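Local coordinates for NigD-like protein (Bacteroides vulgatus ATCC 8482, PDB 3K6O) that is of unknown function but belongs to the NigD-like family, pairing an OB-type N-terminal domain with a C-terminal beta sandwich, and is probably exported, at residues A[92-97]-A[138-143]; A[99-104]-A[153-158]; A[132-137]-A[170-175]. All coordinates share one frame; numbering follows the deposited sequence. Where two conformers were deposited one is given.

In the fold
Contact 3 is the core contact of the three. It joins strand 133-139 to strand 165-173 across the sandwich interior, mainly through apolar side chains, among them one aromatic ring. Contact 1 lies at the surface, at the far end of the same strand 133-139, where it pairs with strand 75-93 before both segments turn away. Its chemistry is mixed: two backbone bonds, side-chain bonds that shape the turns, and a small apolar cluster. Contact 2 is partly buried and mostly polar, with an arginine, asparagines and two waters holding helix 98-101 and the residues after it against strand 149-157. Asn139 and Glu153 tie contact 1 to contact 2, and backbone bonds tie contact 2 to contact 3.

Contact 1 (A[92-97]-A[138-143]); sequences GLNPDN and VNEMIP
Two backbone hydrogen bonds join Leu93 to the strand beside it. Leu93 N donates to Val138 O at 2.9 Å, and Leu93 O accepts from Glu140 N at 2.9 Å. One residue thus bonds to both neighbours of Asn139, the usual pattern of parallel strands. Leu93 and Asn139 put their side chains on the same face of the sheet.

The apolar contacts centre on Met141, a selenomethionine. Its chain bends at chi3 (-95°), which brings the methyl CE in beside Leu93. CE lies only 3.4 Å from Leu93 CG, tighter than usual for two carbons, and the two side chains cross at about a right angle. Farther back, Met141 CG packs 3.6 Å from Pro95 CD, with the two side chains running past each other in opposite directions. Leu93 CD2 also rests alongside the amide of Asn139. Met98 and Ile101 of the neighbouring helix cover this cluster as well.

The polar side chains shape the two turns. Asn139 OD1 takes the backbone N of Met141 at 3.0 Å, an Asx turn that starts just as the strand ends. Asn139 ND2 is hydrogen-bonded to Glu153 OE2. Across the way, Asn94 and Asn97 bind each other's backbone. Asn94 N gives a nearly straight bond of 2.9 Å to Asn97 OD1, and Asn97 N donates to Asn94 OD1 in an Asx motif. Asn97 ND2 reaches back to Gly92 O at 2.8 Å, with the acceptor close to the amide plane. Glu140 reaches back beside Gly92, with OE2 3.5 Å from Gly92 CA.

The arrangement is that of a parallel strand pair ending at the surface of the C-terminal beta sandwich, with asparagine-stabilised turns carrying both segments away.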
ATOM      1  N   GLY A  92      13.831  -1.427  10.796  1.00 30.94           N
ATOM      2  CA  GLY A  92      15.282  -1.363  10.630  1.00 30.25           C
ATOM      3  C   GLY A  92      15.837  -2.734  10.327  1.00 29.72           C
ATOM      4  O   GLY A  92      15.446  -3.713  10.959  1.00 30.73           O
ATOM      5  N   LEU A  93      16.683  -2.821   9.306  1.00 29.43           N
ATOM      6  CA  LEU A  93      17.400  -4.037   8.980  1.00 28.62           C
ATOM      7  C   LEU A  93      18.830  -3.890   9.503  1.00 28.54           C
ATOM      8  O   LEU A  93      19.545  -2.975   9.107  1.00 28.51           O
ATOM      9  CB  LEU A  93      17.397  -4.233   7.453  1.00 28.66           C
ATOM     10  CG  LEU A  93      18.370  -5.255   6.907  1.00 30.62           C
ATOM     11  CD1 LEU A  93      18.072  -6.650   7.505  1.00 26.13           C
ATOM     12  CD2 LEU A  93      18.412  -5.288   5.331  1.00 30.75           C
ATOM     13  N   ASN A  94      19.250  -4.785  10.386  1.00 27.66           N
ATOM     14  CA  ASN A  94      20.567  -4.716  11.001  1.00 27.63           C
ATOM     15  C   ASN A  94      21.186  -6.119  11.009  1.00 27.16           C
ATOM     16  O   ASN A  94      20.532  -7.050  10.642  1.00 25.39           O
ATOM     17  CB  ASN A  94      20.430  -4.092  12.389  1.00 27.90           C
ATOM     18  CG  ASN A  94      19.534  -4.887  13.298  1.00 28.84           C
ATOM     19  OD1 ASN A  94      19.788  -6.066  13.561  1.00 30.62           O
ATOM     20  ND2 ASN A  94      18.507  -4.258  13.821  1.00 31.30           N
ATOM     21  N   PRO A  95      22.469  -6.267  11.384  1.00 28.58           N
ATOM     22  CA  PRO A  95      23.080  -7.604  11.346  1.00 28.37           C
ATOM     23  C   PRO A  95      22.371  -8.664  12.183  1.00 28.23           C
ATOM     24  O   PRO A  95      22.405  -9.842  11.828  1.00 28.68           O
ATOM     25  CB  PRO A  95      24.475  -7.350  11.923  1.00 28.70           C
ATOM     26  CG  PRO A  95      24.779  -5.981  11.511  1.00 29.37           C
ATOM     27  CD  PRO A  95      23.479  -5.230  11.651  1.00 29.50           C
ATOM     28  N   ASP A  96      21.736  -8.278  13.283  1.00 28.59           N
ATOM     29  CA  ASP A  96      21.066  -9.265  14.154  1.00 29.49           C
ATOM     30  C   ASP A  96      19.759  -9.849  13.601  1.00 29.14           C
ATOM     31  O   ASP A  96      19.546 -11.056  13.714  1.00 29.25           O
ATOM     32  CB  ASP A  96      20.818  -8.699  15.547  1.00 29.63           C
ATOM     33  CG  ASP A  96      22.099  -8.293  16.207  1.00 32.23           C
ATOM     34  OD1 ASP A  96      22.997  -9.151  16.374  1.00 27.87           O
ATOM     35  OD2 ASP A  96      22.225  -7.082  16.469  1.00 39.13           O
ATOM     36  N   ASN A  97      18.909  -9.018  13.012  1.00 27.86           N
ATOM     37  CA  ASN A  97      17.642  -9.475  12.440  1.00 27.79           C
ATOM     38  C   ASN A  97      17.721  -9.789  10.928  1.00 27.95           C
ATOM     39  O   ASN A  97      16.730 -10.226  10.326  1.00 27.22           O
ATOM     40  CB  ASN A  97      16.494  -8.469  12.717  1.00 27.73           C
ATOM     41  CG  ASN A  97      16.708  -7.146  12.003  1.00 28.00           C
ATOM     42  OD1 ASN A  97      17.614  -7.035  11.168  1.00 26.25           O
ATOM     43  ND2 ASN A  97      15.864  -6.159  12.286  1.00 28.29           N
ATOM     44  N   VAL A 138      14.772  -0.160   6.230  1.00 29.59           N
ATOM     45  CA  VAL A 138      15.969   0.671   6.106  1.00 28.69           C
ATOM     46  C   VAL A 138      17.201  -0.153   6.403  1.00 29.52           C
ATOM     47  O   VAL A 138      17.321  -0.713   7.490  1.00 30.41           O
ATOM     48  CB  VAL A 138      15.923   1.854   7.080  1.00 29.84           C
ATOM     49  CG1 VAL A 138      17.202   2.806   6.933  1.00 24.77           C
ATOM     50  CG2 VAL A 138      14.605   2.622   6.900  1.00 26.24           C
ATOM     51  N   ASN A 139      18.112  -0.232   5.443  1.00 29.53           N
ATOM     52  CA  ASN A 139      19.297  -1.056   5.597  1.00 29.90           C
ATOM     53  C   ASN A 139      20.330  -0.294   6.406  1.00 31.19           C
ATOM     54  O   ASN A 139      20.945   0.653   5.897  1.00 30.48           O
ATOM     55  CB  ASN A 139      19.869  -1.415   4.224  1.00 31.01           C
ATOM     56  CG  ASN A 139      20.952  -2.512   4.297  1.00 29.43           C
ATOM     57  OD1 ASN A 139      21.603  -2.618   5.309  1.00 32.29           O
ATOM     58  ND2 ASN A 139      21.167  -3.291   3.207  1.00 28.30           N
ATOM     59  N   GLU A 140      20.532  -0.707   7.654  1.00 31.70           N
ATOM     60  CA  GLU A 140      21.415  -0.006   8.559  1.00 33.07           C
ATOM     61  C   GLU A 140      22.865  -0.500   8.473  1.00 33.78           C
ATOM     62  O   GLU A 140      23.702  -0.066   9.277  1.00 35.36           O
ATOM     63  CB  GLU A 140      20.884  -0.112   9.992  1.00 32.20           C
ATOM     64  CG  GLU A 140      19.475   0.522  10.155  1.00 34.61           C
ATOM     65  CD  GLU A 140      18.822   0.236  11.488  1.00 35.11           C
ATOM     66  OE1 GLU A 140      19.380  -0.556  12.236  1.00 35.17           O
ATOM     67  OE2 GLU A 140      17.757   0.817  11.806  1.00 37.90           O
HETATM   68  N   MSE A 141      23.158  -1.381   7.509  1.00 34.66           N
HETATM   69  CA  MSE A 141      24.475  -1.997   7.355  1.00 35.52           C
HETATM   70  C   MSE A 141      25.379  -1.387   6.243  1.00 36.78           C
HETATM   71  O   MSE A 141      26.539  -1.800   6.091  1.00 36.55           O
HETATM   72  CB  MSE A 141      24.295  -3.511   7.000  1.00 36.32           C
HETATM   73  CG  MSE A 141      23.819  -4.381   8.168  1.00 37.61           C
HETATM   74 SE   MSE A 141      23.612  -6.218   7.660  1.00 38.17          SE
HETATM   75  CE  MSE A 141      21.671  -6.088   7.258  1.00 38.88           C
ATOM     76  N   ILE A 142      24.831  -0.454   5.464  1.00 37.22           N
ATOM     77  CA  ILE A 142      25.500   0.141   4.333  1.00 37.43           C
ATOM     78  C   ILE A 142      25.614   1.658   4.555  1.00 38.71           C
ATOM     79  O   ILE A 142      24.825   2.207   5.284  1.00 37.09           O
ATOM     80  CB  ILE A 142      24.708  -0.093   3.074  1.00 36.68           C
ATOM     81  CG1 ILE A 142      23.327   0.570   3.132  1.00 37.47           C
ATOM     82  CG2 ILE A 142      24.507  -1.571   2.830  1.00 37.72           C
ATOM     83  CD1 ILE A 142      22.574   0.418   1.831  1.00 36.95           C
ATOM     84  N   PRO A 143      26.548   2.335   3.869  1.00 39.80           N
ATOM     85  CA  PRO A 143      26.707   3.771   4.120  1.00 40.80           C
ATOM     86  C   PRO A 143      25.541   4.657   3.661  1.00 41.95           C
ATOM     87  O   PRO A 143      24.693   4.248   2.848  1.00 39.96           O
ATOM     88  CB  PRO A 143      27.989   4.146   3.360  1.00 40.98           C
ATOM     89  CG  PRO A 143      28.331   2.982   2.469  1.00 41.25           C
ATOM     90  CD  PRO A 143      27.589   1.773   2.976  1.00 40.39           C
TER

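Contact 2 (A[99-104]-A[153-158]); sequences DSIGNM and ELRYNN
Arg155 bends at chi2 (-62°), which turns its guanidinium back beside Gly102, while Asn157 extends with CG opposite its backbone N (chi1 -158°) and sends its amide to the end of the helix. Arg155 NH1 donates to Gly102 O at 3.0 Å. The oxygen lies in the guanidinium plane, but the nitrogen stands above the carbonyl plane. The edge carrying NE and NH2 is taken by Glu153, whose OE1 accepts from both nitrogens in a side-on salt bridge. The amide of Asn103 lies over one guanidinium face, the two planes 30° apart. Ile101 CG2 packs 3.4 Å from Arg155 CB. An alanine in place of Arg155 is likely to leave the Glu153 carboxylate without its ion-pair partner and Gly102 O without this donor.

The contact lays a short helix and its exit against a strand of the C-terminal beta sandwich. Gly102, with positive phi, is where the chain leaves the helix. Asn157 ND2 bonds to Ser100 O at 3.0 Å and shares a water with Asp99 O. Next, Met104 N donates to Tyr156 O at 2.9 Å. A second water donates to Asn103 OD1 and Met104 O and accepts from Tyr156 N. Met104, a selenomethionine, bends at chi3, which brings its methyl CE 3.2 Å from Asn158 ND2; SE lies near Asn158 OD1. Tyr156 OH is bound by Asn125.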
ATOM      1  N   ASP A  99      18.912 -12.267   9.226  1.00 29.26           N
ATOM      2  CA  ASP A  99      18.594 -13.620   8.843  1.00 30.72           C
ATOM      3  C   ASP A  99      17.088 -13.871   8.894  1.00 31.30           C
ATOM      4  O   ASP A  99      16.525 -14.529   7.998  1.00 30.99           O
ATOM      5  CB  ASP A  99      19.339 -14.633   9.707  1.00 30.00           C
ATOM      6  CG  ASP A  99      19.218 -16.039   9.168  1.00 31.83           C
ATOM      7  OD1 ASP A  99      19.823 -16.324   8.112  1.00 31.73           O
ATOM      8  OD2 ASP A  99      18.525 -16.859   9.796  1.00 30.98           O
ATOM      9  N   SER A 100      16.431 -13.357   9.925  1.00 32.16           N
ATOM     10  CA  SER A 100      14.991 -13.576  10.063  0.50 32.95           C
ATOM     11  C   SER A 100      14.197 -12.708   9.077  1.00 33.63           C
ATOM     12  O   SER A 100      13.091 -13.057   8.714  1.00 34.43           O
ATOM     13  CB  SER A 100      14.521 -13.370  11.517  0.50 32.76           C
ATOM     14  OG  SER A 100      15.200 -12.302  12.137  0.50 33.06           O
ATOM     15  N   ILE A 101      14.759 -11.580   8.634  1.00 33.45           N
ATOM     16  CA  ILE A 101      14.070 -10.769   7.637  1.00 33.53           C
ATOM     17  C   ILE A 101      14.171 -11.391   6.218  1.00 33.68           C
ATOM     18  O   ILE A 101      13.196 -11.395   5.452  1.00 33.96           O
ATOM     19  CB  ILE A 101      14.582  -9.309   7.633  1.00 33.71           C
ATOM     20  CG1 ILE A 101      14.109  -8.542   8.879  1.00 31.94           C
ATOM     21  CG2 ILE A 101      14.099  -8.560   6.395  1.00 34.73           C
ATOM     22  CD1 ILE A 101      14.813  -7.187   9.054  1.00 30.76           C
ATOM     23  N   GLY A 102      15.329 -11.939   5.884  1.00 33.29           N
ATOM     24  CA  GLY A 102      15.501 -12.675   4.644  1.00 33.93           C
ATOM     25  C   GLY A 102      15.630 -11.746   3.432  1.00 34.31           C
ATOM     26  O   GLY A 102      15.645 -10.532   3.561  1.00 33.65           O
ATOM     27  N   ASN A 103      15.772 -12.352   2.255  1.00 34.15           N
ATOM     28  CA  ASN A 103      15.738 -11.636   1.007  1.00 33.85           C
ATOM     29  C   ASN A 103      15.447 -12.617  -0.121  1.00 33.05           C
ATOM     30  O   ASN A 103      16.146 -12.671  -1.122  1.00 33.33           O
ATOM     31  CB  ASN A 103      17.060 -10.921   0.760  1.00 34.34           C
ATOM     32  CG  ASN A 103      16.965  -9.927  -0.377  1.00 37.79           C
ATOM     33  OD1 ASN A 103      15.865  -9.407  -0.705  1.00 33.22           O
ATOM     34  ND2 ASN A 103      18.110  -9.662  -1.012  1.00 38.38           N
HETATM   35  N   MSE A 104      14.389 -13.386   0.051  1.00 32.69           N
HETATM   36  CA  MSE A 104      13.970 -14.363  -0.932  1.00 32.20           C
HETATM   37  C   MSE A 104      13.266 -13.731  -2.136  1.00 32.26           C
HETATM   38  O   MSE A 104      12.696 -12.630  -2.059  1.00 30.61           O
HETATM   39  CB  MSE A 104      13.056 -15.359  -0.246  1.00 33.35           C
HETATM   40  CG  MSE A 104      13.778 -16.158   0.874  1.00 34.36           C
HETATM   41 SE   MSE A 104      12.577 -17.451   1.607  1.00 41.11          SE
HETATM   42  CE  MSE A 104      12.871 -18.896   0.278  1.00 44.00           C
ATOM     43  N   GLU A 153      14.421  -1.065   1.186  1.00 29.59           N
ATOM     44  CA  GLU A 153      14.450  -2.359   0.520  1.00 29.29           C
ATOM     45  C   GLU A 153      13.249  -3.162   0.895  1.00 29.57           C
ATOM     46  O   GLU A 153      12.820  -3.151   2.040  1.00 29.83           O
ATOM     47  CB  GLU A 153      15.739  -3.133   0.847  1.00 29.24           C
ATOM     48  CG  GLU A 153      17.036  -2.308   0.770  1.00 31.16           C
ATOM     49  CD  GLU A 153      18.303  -3.157   0.994  1.00 31.92           C
ATOM     50  OE1 GLU A 153      18.148  -4.397   1.161  1.00 31.24           O
ATOM     51  OE2 GLU A 153      19.422  -2.575   1.020  1.00 31.73           O
ATOM     52  N   LEU A 154      12.693  -3.857  -0.079  1.00 29.27           N
ATOM     53  CA  LEU A 154      11.629  -4.795   0.188  1.00 29.73           C
ATOM     54  C   LEU A 154      12.275  -6.157   0.376  1.00 29.50           C
ATOM     55  O   LEU A 154      13.056  -6.581  -0.455  1.00 29.90           O
ATOM     56  CB  LEU A 154      10.639  -4.893  -0.965  1.00 30.14           C
ATOM     57  CG  LEU A 154       9.411  -4.003  -1.106  1.00 34.34           C
ATOM     58  CD1 LEU A 154       8.696  -4.512  -2.384  1.00 38.39           C
ATOM     59  CD2 LEU A 154       8.490  -4.010   0.117  1.00 32.73           C
ATOM     60  N   ARG A 155      11.929  -6.823   1.466  1.00 29.15           N
ATOM     61  CA  ARG A 155      12.506  -8.092   1.836  1.00 29.86           C
ATOM     62  C   ARG A 155      11.367  -9.101   2.012  1.00 29.62           C
ATOM     63  O   ARG A 155      10.486  -8.898   2.852  1.00 30.37           O
ATOM     64  CB  ARG A 155      13.304  -7.914   3.134  1.00 29.69           C
ATOM     65  CG  ARG A 155      14.484  -6.952   3.016  1.00 29.88           C
ATOM     66  CD  ARG A 155      15.482  -7.500   1.985  1.00 32.21           C
ATOM     67  NE  ARG A 155      16.814  -6.870   2.028  1.00 32.88           N
ATOM     68  CZ  ARG A 155      17.903  -7.385   2.589  1.00 30.74           C
ATOM     69  NH1 ARG A 155      17.899  -8.567   3.202  1.00 33.15           N
ATOM     70  NH2 ARG A 155      19.038  -6.728   2.481  1.00 32.16           N
ATOM     71  N   TYR A 156      11.393 -10.177   1.228  1.00 30.24           N
ATOM     72  CA  TYR A 156      10.394 -11.245   1.326  1.00 30.56           C
ATOM     73  C   TYR A 156      10.967 -12.472   2.033  1.00 31.64           C
ATOM     74  O   TYR A 156      12.109 -12.866   1.797  1.00 30.92           O
ATOM     75  CB  TYR A 156       9.901 -11.652  -0.075  1.00 30.16           C
ATOM     76  CG  TYR A 156       8.884 -12.790  -0.109  1.00 30.28           C
ATOM     77  CD1 TYR A 156       7.638 -12.644   0.452  1.00 27.75           C
ATOM     78  CD2 TYR A 156       9.192 -14.025  -0.703  1.00 30.50           C
ATOM     79  CE1 TYR A 156       6.696 -13.653   0.392  1.00 29.87           C
ATOM     80  CE2 TYR A 156       8.269 -15.047  -0.744  1.00 30.13           C
ATOM     81  CZ  TYR A 156       7.016 -14.844  -0.197  1.00 32.44           C
ATOM     82  OH  TYR A 156       6.087 -15.834  -0.203  1.00 34.79           O
ATOM     83  N   ASN A 157      10.159 -13.069   2.905  1.00 32.93           N
ATOM     84  CA  ASN A 157      10.518 -14.328   3.532  1.00 34.52           C
ATOM     85  C   ASN A 157       9.289 -15.231   3.491  1.00 35.42           C
ATOM     86  O   ASN A 157       8.247 -14.866   4.018  1.00 35.57           O
ATOM     87  CB  ASN A 157      11.015 -14.127   4.966  1.00 34.12           C
ATOM     88  CG  ASN A 157      11.871 -15.276   5.447  1.00 37.03           C
ATOM     89  OD1 ASN A 157      11.811 -16.392   4.907  1.00 39.96           O
ATOM     90  ND2 ASN A 157      12.700 -15.016   6.458  1.00 38.21           N
ATOM     91  N   ASN A 158       9.402 -16.391   2.840  1.00 37.14           N
ATOM     92  CA  ASN A 158       8.259 -17.316   2.769  1.00 38.44           C
ATOM     93  C   ASN A 158       8.118 -18.171   4.012  1.00 39.82           C
ATOM     94  O   ASN A 158       7.116 -18.881   4.179  1.00 40.31           O
ATOM     95  CB  ASN A 158       8.279 -18.164   1.504  1.00 38.14           C
ATOM     96  CG  ASN A 158       9.437 -19.122   1.446  1.00 39.47           C
ATOM     97  OD1 ASN A 158      10.093 -19.407   2.447  1.00 40.63           O
ATOM     98  ND2 ASN A 158       9.706 -19.618   0.255  1.00 40.69           N
TER
HETATM   99  O   HOH W   1      14.486 -16.779   7.610  1.00 44.28           O
HETATM  100  O   HOH W   2      13.228 -10.246  -0.972  1.00 31.84           O

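Contact 3 (A[132-137]-A[170-175]); sequences PILNLV and VSFKLD
Phe172 meets Leu136 face-on, and this pair carries most of the contact. Leu136 CB sits 3.8 Å from the ring centroid and 19° off the ring normal, a CH-pi contact placed nearer the rim than the middle. The opposite ring face is covered by CG2 of Val170, from the same strand as the ring itself. The phenyl ring is therefore held between two aliphatic groups, one from each strand, which should limit its tilting.

Other apolar contacts extend the packing along both strands. Leu136 CD2 reaches past the ring to Phe172 CB at 3.6 Å, and the same methyl comes loosely near Leu174 CD2. Leu134 and Leu136 share one rotamer, with CG opposite the backbone N (chi1 -172° in both). The shared torsion puts CD2 of Leu134 near Val170 and CD2 of Leu136 near Phe172 CB. Leu134 CD2 meets Val170 CG1 at 4.0 Å and Phe172 CZ at 4.1 Å. The Leu134 side chain crosses the phenylalanine at about a right angle.

This is face-to-face packing inside the C-terminal beta sandwich. The axes of the 133-137 and 170-173 strands pass 8.4 Å apart, with their directions 27° from parallel. That spacing is too wide for backbone pairing, so side chains fill the gap. Alternation along each strand sends Leu134 and Leu136 inward from one side, and Val170 and Phe172 inward from the other. From strand 117-125, Phe122 packs on Leu134 and Leu118 on Leu136, and Leu154 of strand 149-157 touches the phenylalanine.

Backbone atoms of strand 133-139 line the CE1 and CZ side of the ring. Leu134 O lies at the ring edge, near its plane, 3.6 Å from Phe172 CZ. The main-chain carbon of Asn135 comes to 4.0 Å from Phe172 CE1, while the Asn135 side chain starts off on the other side of its strand.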
ATOM      1  N   PRO A 132       3.768 -16.112   5.036  1.00 48.68           N
ATOM      2  CA  PRO A 132       4.931 -15.314   4.606  1.00 46.18           C
ATOM      3  C   PRO A 132       4.914 -13.841   5.014  1.00 44.32           C
ATOM      4  O   PRO A 132       3.842 -13.249   5.191  1.00 42.26           O
ATOM      5  CB  PRO A 132       4.879 -15.403   3.066  1.00 46.03           C
ATOM      6  CG  PRO A 132       4.097 -16.583   2.768  1.00 47.25           C
ATOM      7  CD  PRO A 132       3.052 -16.653   3.865  1.00 48.61           C
ATOM      8  N   ILE A 133       6.125 -13.270   5.098  1.00 42.32           N
ATOM      9  CA  ILE A 133       6.337 -11.854   5.448  1.00 40.29           C
ATOM     10  C   ILE A 133       6.962 -11.073   4.278  1.00 38.01           C
ATOM     11  O   ILE A 133       7.908 -11.538   3.618  1.00 38.34           O
ATOM     12  CB  ILE A 133       7.253 -11.699   6.722  1.00 40.34           C
ATOM     13  CG1 ILE A 133       8.630 -12.367   6.560  1.00 39.39           C
ATOM     14  CG2 ILE A 133       6.590 -12.311   7.931  1.00 42.36           C
ATOM     15  CD1 ILE A 133       9.586 -12.117   7.763  1.00 37.66           C
ATOM     16  N   LEU A 134       6.370  -9.931   3.985  1.00 35.82           N
ATOM     17  CA  LEU A 134       6.977  -8.908   3.160  1.00 34.46           C
ATOM     18  C   LEU A 134       7.250  -7.653   4.025  1.00 34.12           C
ATOM     19  O   LEU A 134       6.316  -7.021   4.520  1.00 33.67           O
ATOM     20  CB  LEU A 134       6.062  -8.553   1.992  1.00 33.51           C
ATOM     21  CG  LEU A 134       6.687  -7.612   0.944  1.00 32.94           C
ATOM     22  CD1 LEU A 134       7.829  -8.293   0.152  1.00 31.13           C
ATOM     23  CD2 LEU A 134       5.647  -7.052  -0.009  1.00 31.00           C
ATOM     24  N   ASN A 135       8.522  -7.273   4.166  1.00 33.11           N
ATOM     25  CA  ASN A 135       8.880  -6.040   4.876  1.00 32.00           C
ATOM     26  C   ASN A 135       9.541  -4.968   3.976  1.00 31.96           C
ATOM     27  O   ASN A 135      10.156  -5.259   2.934  1.00 31.77           O
ATOM     28  CB  ASN A 135       9.843  -6.362   6.011  1.00 31.65           C
ATOM     29  CG  ASN A 135       9.188  -7.054   7.176  1.00 32.83           C
ATOM     30  OD1 ASN A 135       9.406  -8.263   7.425  1.00 36.19           O
ATOM     31  ND2 ASN A 135       8.422  -6.323   7.908  1.00 26.53           N
ATOM     32  N   LEU A 136       9.416  -3.738   4.408  1.00 31.19           N
ATOM     33  CA  LEU A 136      10.078  -2.575   3.804  1.00 31.28           C
ATOM     34  C   LEU A 136      11.037  -2.046   4.840  1.00 30.61           C
ATOM     35  O   LEU A 136      10.625  -1.627   5.926  1.00 29.34           O
ATOM     36  CB  LEU A 136       9.074  -1.481   3.459  1.00 30.79           C
ATOM     37  CG  LEU A 136       9.602  -0.282   2.654  1.00 30.56           C
ATOM     38  CD1 LEU A 136      10.137  -0.730   1.294  1.00 28.40           C
ATOM     39  CD2 LEU A 136       8.514   0.766   2.504  1.00 28.30           C
ATOM     40  N   VAL A 137      12.331  -2.134   4.540  1.00 29.73           N
ATOM     41  CA  VAL A 137      13.315  -1.932   5.554  1.00 28.28           C
ATOM     42  C   VAL A 137      14.235  -0.801   5.205  1.00 28.86           C
ATOM     43  O   VAL A 137      14.477  -0.527   4.038  1.00 30.13           O
ATOM     44  CB  VAL A 137      14.115  -3.220   5.742  1.00 28.90           C
ATOM     45  CG1 VAL A 137      13.144  -4.435   5.865  1.00 26.04           C
ATOM     46  CG2 VAL A 137      15.098  -3.375   4.595  1.00 25.17           C
ATOM     47  N   VAL A 170      -0.368  -4.855   0.264  1.00 32.82           N
ATOM     48  CA  VAL A 170       0.058  -4.270   1.512  1.00 31.25           C
ATOM     49  C   VAL A 170       0.422  -2.800   1.263  1.00 31.31           C
ATOM     50  O   VAL A 170       0.868  -2.418   0.146  1.00 31.26           O
ATOM     51  CB  VAL A 170       1.275  -5.034   2.082  1.00 31.93           C
ATOM     52  CG1 VAL A 170       2.386  -4.974   1.084  1.00 31.83           C
ATOM     53  CG2 VAL A 170       1.757  -4.427   3.387  1.00 29.00           C
ATOM     54  N   SER A 171       0.219  -1.986   2.299  1.00 30.28           N
ATOM     55  CA  SER A 171       0.597  -0.584   2.288  1.00 31.24           C
ATOM     56  C   SER A 171       1.563  -0.363   3.428  1.00 31.55           C
ATOM     57  O   SER A 171       1.225  -0.680   4.556  1.00 31.98           O
ATOM     58  CB  SER A 171      -0.609   0.319   2.476  1.00 30.92           C
ATOM     59  OG  SER A 171      -1.382   0.371   1.303  1.00 31.03           O
ATOM     60  N   PHE A 172       2.765   0.146   3.116  1.00 31.82           N
ATOM     61  CA  PHE A 172       3.765   0.489   4.104  1.00 31.01           C
ATOM     62  C   PHE A 172       3.698   1.951   4.382  1.00 31.81           C
ATOM     63  O   PHE A 172       3.795   2.722   3.476  1.00 32.45           O
ATOM     64  CB  PHE A 172       5.139   0.156   3.555  1.00 31.38           C
ATOM     65  CG  PHE A 172       5.317  -1.318   3.252  1.00 27.95           C
ATOM     66  CD1 PHE A 172       5.627  -2.197   4.268  1.00 28.02           C
ATOM     67  CD2 PHE A 172       5.168  -1.809   1.961  1.00 27.65           C
ATOM     68  CE1 PHE A 172       5.790  -3.536   4.019  1.00 26.34           C
ATOM     69  CE2 PHE A 172       5.341  -3.168   1.680  1.00 29.17           C
ATOM     70  CZ  PHE A 172       5.638  -4.030   2.721  1.00 29.54           C
ATOM     71  N   LYS A 173       3.543   2.348   5.636  1.00 33.11           N
ATOM     72  CA  LYS A 173       3.608   3.747   5.987  1.00 34.97           C
ATOM     73  C   LYS A 173       5.001   4.309   5.767  1.00 33.85           C
ATOM     74  O   LYS A 173       5.976   3.807   6.341  1.00 33.83           O
ATOM     75  CB  LYS A 173       3.186   3.986   7.441  1.00 36.07           C
ATOM     76  CG  LYS A 173       1.678   3.966   7.639  1.00 43.20           C
ATOM     77  CD  LYS A 173       1.256   4.462   9.043  1.00 51.23           C
ATOM     78  CE  LYS A 173       1.336   6.018   9.150  1.00 54.85           C
ATOM     79  NZ  LYS A 173       0.611   6.674   8.013  1.00 58.59           N
ATOM     80  N   LEU A 174       5.087   5.370   4.971  1.00 32.69           N
ATOM     81  CA  LEU A 174       6.394   5.944   4.592  1.00 32.63           C
ATOM     82  C   LEU A 174       7.031   6.825   5.682  1.00 32.82           C
ATOM     83  O   LEU A 174       8.267   6.866   5.836  1.00 32.23           O
ATOM     84  CB  LEU A 174       6.277   6.677   3.277  1.00 32.05           C
ATOM     85  CG  LEU A 174       6.253   5.753   2.033  1.00 33.96           C
ATOM     86  CD1 LEU A 174       5.907   6.526   0.741  1.00 30.76           C
ATOM     87  CD2 LEU A 174       7.579   4.992   1.839  1.00 29.66           C
ATOM     88  N   ASP A 175       6.167   7.496   6.436  1.00 32.62           N
ATOM     89  CA  ASP A 175       6.526   8.407   7.503  1.00 32.97           C
ATOM     90  C   ASP A 175       7.606   9.351   7.007  1.00 32.26           C
ATOM     91  O   ASP A 175       7.313  10.149   6.104  1.00 31.92           O
ATOM     92  CB  ASP A 175       6.901   7.628   8.768  1.00 33.81           C
ATOM     93  CG  ASP A 175       5.709   6.887   9.362  1.00 33.76           C
ATOM     94  OD1 ASP A 175       4.624   7.418   9.242  1.00 33.76           O
ATOM     95  OD2 ASP A 175       5.848   5.780   9.920  1.00 33.56           O
TER